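Local coordinates for methionine-binding protein (PDB 3TQW), which probably captures methionine at the cell envelope as the substrate-binding lipoprotein of an ABC transporter, at residues A[74-88]-A[189-203]. Numbering follows the deposited sequence. Where two conformers were deposited one is given.
With MET (methionine), chain C.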
loop_
_atom_site.group_PDB
_atom_site.type_symbol
_atom_site.label_atom_id
_atom_site.label_comp_id
_atom_site.label_asym_id
_atom_site.label_seq_id
_atom_site.Cartn_x
_atom_site.Cartn_y
_atom_site.Cartn_z
ATOM N N LYS A 74 12.443 3.169 16.024
ATOM C CA LYS A 74 11.480 3.099 17.118
ATOM C C LYS A 74 10.208 3.850 16.727
ATOM O O LYS A 74 10.017 5.017 17.074
ATOM C CB LYS A 74 12.089 3.638 18.415
ATOM C CG LYS A 74 13.316 2.844 18.870
ATOM C CD LYS A 74 13.716 3.168 20.301
ATOM C CE LYS A 74 14.105 4.633 20.462
ATOM N NZ LYS A 74 15.338 4.996 19.707
ATOM N N ILE A 75 9.350 3.154 15.986
ATOM C CA ILE A 75 8.141 3.720 15.413
ATOM C C ILE A 75 6.990 2.778 15.695
ATOM O O ILE A 75 7.165 1.564 15.673
ATOM C CB ILE A 75 8.277 3.837 13.882
ATOM C CG1 ILE A 75 9.309 4.904 13.513
ATOM C CG2 ILE A 75 6.923 4.128 13.241
ATOM C CD1 ILE A 75 9.721 4.864 12.044
ATOM N N VAL A 76 5.806 3.331 15.938
ATOM C CA VAL A 76 4.633 2.520 16.224
ATOM C C VAL A 76 3.417 3.059 15.483
ATOM O O VAL A 76 3.364 4.242 15.138
ATOM C CB VAL A 76 4.314 2.506 17.738
ATOM C CG1 VAL A 76 5.438 1.841 18.511
ATOM C CG2 VAL A 76 4.071 3.930 18.249
ATOM N N SER A 77 2.441 2.189 15.245
ATOM C CA SER A 77 1.170 2.607 14.669
ATOM C C SER A 77 0.276 3.162 15.769
ATOM O O SER A 77 0.236 2.612 16.869
ATOM C CB SER A 77 0.469 1.421 13.998
ATOM O OG SER A 77 -0.880 1.748 13.698
ATOM N N ILE A 78 -0.434 4.251 15.482
ATOM C CA ILE A 78 -1.446 4.748 16.416
ATOM C C ILE A 78 -2.870 4.642 15.862
ATOM O O ILE A 78 -3.809 5.205 16.425
ATOM C CB ILE A 78 -1.155 6.185 16.882
ATOM C CG1 ILE A 78 -0.997 7.129 15.688
ATOM C CG2 ILE A 78 0.100 6.200 17.738
ATOM C CD1 ILE A 78 -1.031 8.615 16.069
ATOM N N GLY A 79 -3.032 3.911 14.764
ATOM C CA GLY A 79 -4.356 3.691 14.211
ATOM C C GLY A 79 -4.378 3.379 12.729
ATOM O O GLY A 79 -3.454 3.729 11.990
ATOM N N LYS A 80 -5.449 2.719 12.298
ATOM C CA LYS A 80 -5.617 2.325 10.905
ATOM C C LYS A 80 -6.396 3.383 10.131
ATOM O O LYS A 80 -7.207 4.118 10.701
ATOM C CB LYS A 80 -6.342 0.978 10.820
ATOM C CG LYS A 80 -5.626 -0.165 11.514
ATOM C CD LYS A 80 -6.448 -1.450 11.437
ATOM C CE LYS A 80 -5.790 -2.589 12.202
ATOM N NZ LYS A 80 -5.756 -2.337 13.672
ATOM N N THR A 81 -6.150 3.454 8.828
ATOM C CA THR A 81 -6.842 4.410 7.976
ATOM C C THR A 81 -7.766 3.683 7.009
ATOM O O THR A 81 -8.979 3.625 7.214
ATOM C CB THR A 81 -5.841 5.268 7.181
ATOM O OG1 THR A 81 -4.954 4.408 6.445
ATOM C CG2 THR A 81 -5.026 6.120 8.127
ATOM N N PHE A 82 -7.184 3.129 5.952
ATOM C CA PHE A 82 -7.945 2.347 4.993
ATOM C C PHE A 82 -7.130 1.145 4.566
ATOM O O PHE A 82 -5.901 1.165 4.629
ATOM C CB PHE A 82 -8.270 3.181 3.743
ATOM C CG PHE A 82 -9.089 4.410 4.021
ATOM C CD1 PHE A 82 -10.463 4.395 3.846
ATOM C CD2 PHE A 82 -8.485 5.583 4.441
ATOM C CE1 PHE A 82 -11.217 5.522 4.101
ATOM C CE2 PHE A 82 -9.237 6.715 4.700
ATOM C CZ PHE A 82 -10.603 6.687 4.527
ATOM N N VAL A 83 -7.810 0.087 4.145
ATOM C CA VAL A 83 -7.143 -0.992 3.436
ATOM C C VAL A 83 -7.402 -0.795 1.946
ATOM O O VAL A 83 -8.500 -0.405 1.544
ATOM C CB VAL A 83 -7.626 -2.382 3.893
ATOM C CG1 VAL A 83 -9.132 -2.512 3.724
ATOM C CG2 VAL A 83 -6.895 -3.480 3.123
ATOM N N TYR A 84 -6.379 -1.040 1.134
ATOM C CA TYR A 84 -6.465 -0.826 -0.306
ATOM C C TYR A 84 -6.203 -2.149 -1.019
ATOM O O TYR A 84 -5.067 -2.432 -1.398
ATOM C CB TYR A 84 -5.434 0.212 -0.766
ATOM C CG TYR A 84 -5.544 1.569 -0.101
ATOM C CD1 TYR A 84 -6.463 2.515 -0.551
ATOM C CD2 TYR A 84 -4.708 1.917 0.957
ATOM C CE1 TYR A 84 -6.560 3.767 0.045
ATOM C CE2 TYR A 84 -4.800 3.169 1.563
ATOM C CZ TYR A 84 -5.728 4.088 1.101
ATOM O OH TYR A 84 -5.825 5.330 1.694
ATOM N N PRO A 85 -7.252 -2.971 -1.196
ATOM C CA PRO A 85 -7.065 -4.312 -1.757
ATOM C C PRO A 85 -6.263 -4.289 -3.046
ATOM O O PRO A 85 -6.638 -3.606 -4.002
ATOM C CB PRO A 85 -8.498 -4.784 -2.013
ATOM C CG PRO A 85 -9.284 -4.103 -0.951
ATOM C CD PRO A 85 -8.658 -2.727 -0.823
HETATM N N MSE A 86 -5.165 -5.038 -3.060
HETATM C CA MSE A 86 -4.241 -5.058 -4.191
HETATM C C MSE A 86 -4.800 -5.826 -5.387
HETATM O O MSE A 86 -5.377 -6.911 -5.233
HETATM C CB MSE A 86 -2.901 -5.660 -3.754
HETATM C CG MSE A 86 -1.926 -5.921 -4.889
HETATM SE SE MSE A 86 -0.273 -6.734 -4.237
HETATM C CE MSE A 86 0.607 -5.127 -3.575
ATOM N N GLY A 87 -4.620 -5.264 -6.579
ATOM C CA GLY A 87 -5.121 -5.886 -7.791
ATOM C C GLY A 87 -4.028 -6.501 -8.646
ATOM O O GLY A 87 -2.851 -6.154 -8.511
ATOM N N LEU A 88 -4.422 -7.434 -9.512
ATOM C CA LEU A 88 -3.544 -7.961 -10.543
ATOM C C LEU A 88 -3.984 -7.348 -11.864
ATOM O O LEU A 88 -5.169 -7.382 -12.202
ATOM C CB LEU A 88 -3.656 -9.486 -10.617
ATOM C CG LEU A 88 -3.277 -10.272 -9.366
ATOM C CD1 LEU A 88 -3.642 -11.744 -9.534
ATOM C CD2 LEU A 88 -1.791 -10.113 -9.081
ATOM N N LEU A 189 -8.346 -9.433 -10.792
ATOM C CA LEU A 189 -8.608 -10.003 -9.474
ATOM C C LEU A 189 -8.004 -9.097 -8.404
ATOM O O LEU A 189 -6.942 -8.514 -8.620
ATOM C CB LEU A 189 -7.974 -11.392 -9.370
ATOM C CG LEU A 189 -8.080 -12.089 -8.012
ATOM C CD1 LEU A 189 -9.531 -12.454 -7.681
ATOM C CD2 LEU A 189 -7.195 -13.323 -7.954
ATOM N N THR A 190 -8.671 -8.975 -7.260
ATOM C CA THR A 190 -8.096 -8.238 -6.132
ATOM C C THR A 190 -8.189 -9.041 -4.839
ATOM O O THR A 190 -8.979 -9.983 -4.735
ATOM C CB THR A 190 -8.802 -6.886 -5.890
ATOM O OG1 THR A 190 -10.108 -7.122 -5.352
ATOM C CG2 THR A 190 -8.923 -6.092 -7.182
ATOM N N GLU A 191 -7.384 -8.658 -3.854
ATOM C CA GLU A 191 -7.479 -9.226 -2.518
ATOM C C GLU A 191 -8.871 -9.001 -1.964
ATOM O O GLU A 191 -9.615 -8.154 -2.458
ATOM C CB GLU A 191 -6.503 -8.531 -1.567
ATOM C CG GLU A 191 -5.031 -8.640 -1.908
ATOM C CD GLU A 191 -4.189 -7.751 -1.004
ATOM O OE1 GLU A 191 -4.625 -6.615 -0.717
ATOM O OE2 GLU A 191 -3.106 -8.186 -0.572
ATOM N N GLY A 192 -9.207 -9.746 -0.916
ATOM C CA GLY A 192 -10.398 -9.473 -0.139
ATOM C C GLY A 192 -10.147 -8.310 0.807
ATOM O O GLY A 192 -9.006 -7.871 0.963
ATOM N N PRO A 193 -11.213 -7.806 1.447
ATOM C CA PRO A 193 -11.129 -6.631 2.320
ATOM C C PRO A 193 -10.541 -6.933 3.696
ATOM O O PRO A 193 -10.096 -6.011 4.382
ATOM C CB PRO A 193 -12.592 -6.207 2.465
ATOM C CG PRO A 193 -13.360 -7.484 2.322
ATOM C CD PRO A 193 -12.597 -8.291 1.300
ATOM N N ASN A 194 -10.534 -8.199 4.094
ATOM C CA ASN A 194 -10.102 -8.568 5.440
ATOM C C ASN A 194 -8.670 -9.084 5.501
ATOM O O ASN A 194 -8.406 -10.154 6.046
ATOM C CB ASN A 194 -11.059 -9.599 6.042
ATOM C CG ASN A 194 -12.485 -9.092 6.110
ATOM O OD1 ASN A 194 -13.415 -9.748 5.638
ATOM N ND2 ASN A 194 -12.663 -7.909 6.689
ATOM N N SER A 195 -7.746 -8.309 4.949
ATOM C CA SER A 195 -6.347 -8.701 4.900
ATOM C C SER A 195 -5.584 -8.034 6.041
ATOM O O SER A 195 -6.127 -7.187 6.748
ATOM C CB SER A 195 -5.745 -8.283 3.556
ATOM O OG SER A 195 -5.614 -6.870 3.488
ATOM N N PRO A 196 -4.321 -8.425 6.236
ATOM C CA PRO A 196 -3.485 -7.731 7.224
ATOM C C PRO A 196 -2.892 -6.415 6.707
ATOM O O PRO A 196 -1.991 -5.879 7.349
ATOM C CB PRO A 196 -2.360 -8.735 7.484
ATOM C CG PRO A 196 -2.287 -9.548 6.246
ATOM C CD PRO A 196 -3.680 -9.642 5.711
ATOM N N TYR A 197 -3.400 -5.889 5.594
ATOM C CA TYR A 197 -2.741 -4.760 4.926
ATOM C C TYR A 197 -3.430 -3.400 5.036
ATOM O O TYR A 197 -3.249 -2.545 4.169
ATOM C CB TYR A 197 -2.464 -5.101 3.460
ATOM C CG TYR A 197 -1.624 -6.347 3.326
ATOM C CD1 TYR A 197 -2.156 -7.518 2.799
ATOM C CD2 TYR A 197 -0.307 -6.365 3.765
ATOM C CE1 TYR A 197 -1.389 -8.666 2.693
ATOM C CE2 TYR A 197 0.468 -7.504 3.660
ATOM C CZ TYR A 197 -0.076 -8.650 3.127
ATOM O OH TYR A 197 0.697 -9.786 3.030
ATOM N N ALA A 198 -4.198 -3.188 6.099
ATOM C CA ALA A 198 -4.738 -1.861 6.368
ATOM C C ALA A 198 -3.572 -0.900 6.557
ATOM O O ALA A 198 -2.569 -1.246 7.180
ATOM C CB ALA A 198 -5.617 -1.877 7.614
ATOM N N ASN A 199 -3.681 0.301 6.000
ATOM C CA ASN A 199 -2.637 1.294 6.209
ATOM C C ASN A 199 -2.791 1.961 7.568
ATOM O O ASN A 199 -3.866 1.918 8.179
ATOM C CB ASN A 199 -2.615 2.316 5.076
ATOM C CG ASN A 199 -2.046 1.738 3.784
ATOM O OD1 ASN A 199 -2.122 0.530 3.541
ATOM N ND2 ASN A 199 -1.471 2.594 2.957
ATOM N N VAL A 200 -1.712 2.557 8.053
ATOM C CA VAL A 200 -1.702 3.082 9.407
ATOM C C VAL A 200 -1.070 4.457 9.474
ATOM O O VAL A 200 -0.357 4.882 8.556
ATOM C CB VAL A 200 -0.934 2.140 10.369
ATOM C CG1 VAL A 200 -1.552 0.743 10.350
ATOM C CG2 VAL A 200 0.545 2.079 9.999
ATOM N N VAL A 201 -1.343 5.151 10.568
ATOM C CA VAL A 201 -0.594 6.338 10.908
ATOM C C VAL A 201 0.497 5.919 11.876
ATOM O O VAL A 201 0.216 5.350 12.930
ATOM C CB VAL A 201 -1.488 7.408 11.550
ATOM C CG1 VAL A 201 -0.643 8.565 12.047
ATOM C CG2 VAL A 201 -2.535 7.901 10.541
ATOM N N ALA A 202 1.743 6.176 11.500
ATOM C CA ALA A 202 2.877 5.807 12.331
ATOM C C ALA A 202 3.513 7.054 12.935
ATOM O O ALA A 202 3.580 8.108 12.290
ATOM C CB ALA A 202 3.903 5.017 11.510
ATOM N N VAL A 203 3.962 6.932 14.179
ATOM C CA VAL A 203 4.636 8.024 14.871
ATOM C C VAL A 203 5.831 7.466 15.639
ATOM O O VAL A 203 5.969 6.250 15.790
ATOM C CB VAL A 203 3.696 8.727 15.875
ATOM C CG1 VAL A 203 2.440 9.238 15.168
ATOM C CG2 VAL A 203 3.324 7.773 17.006
HETATM N N MET C . -0.588 2.133 0.214
HETATM C CA MET C . 0.162 0.894 -0.028
HETATM C C MET C . -0.804 -0.288 -0.032
HETATM O O MET C . -1.746 -0.311 0.758
HETATM C CB MET C . 1.232 0.709 1.057
HETATM C CG MET C . 2.130 -0.522 0.903
HETATM S SD MET C . 3.354 -0.641 2.235
HETATM C CE MET C . 4.344 0.806 1.865
HETATM O OXT MET C . -0.679 -1.236 -0.812
HETATM O O HOH W 1 -3.770 -1.977 1.536
#
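With Glu191 CG anti to the carbonyl carbon and the chain extended beyond it, the carboxylate reaches across to Met86, while Ile78 CG1, set between its own backbone N and carbonyl carbon (chi1 55°), swings over Val201. These contacts illustrate how two crossing segments of a periplasmic-binding-protein fold form the hinge between its lobes: 75-83 and 198-203 run antiparallel in one lobe's sheet, and the same two segments pair again, more briefly and weakly, at 87-88 and 189-190 in the other. In the first sheet a beta bulge shifts the register between Ser77 and Lys80, so that Ile78 N gives to Val201 O while Val201 N gives to Gly79 O, both at 2.9 Å. On one side of this ladder Ile78 CD1 packs 3.6 Å from Val203 CG1, the two side chains crossing at about a right angle; on the other, Ser77 OG touches Val200 CB at 3.4 Å. Between the lobes the segments part beside the bound methionine. The Asn199 amide stands at the edge of the Tyr84 ring, its plane turned 76° from it. A water accepts from Tyr84 N at 2.8 Å and lies within hydrogen-bonding distance of Tyr197 O and the methionine O, linking both segments to the ligand. Beyond the pocket, Glu191 N also donates to Met86 O at 3.0 Å. A salt bridge from Glu191 OE2 to Arg116, itself bonded to the ligand, probably helps position that guanidinium. The other carboxylate oxygen, Glu191 OE1, lies 2.9 Å from Met86 N, which approaches nearly straight (177° at the hydrogen) from above the carboxylate plane.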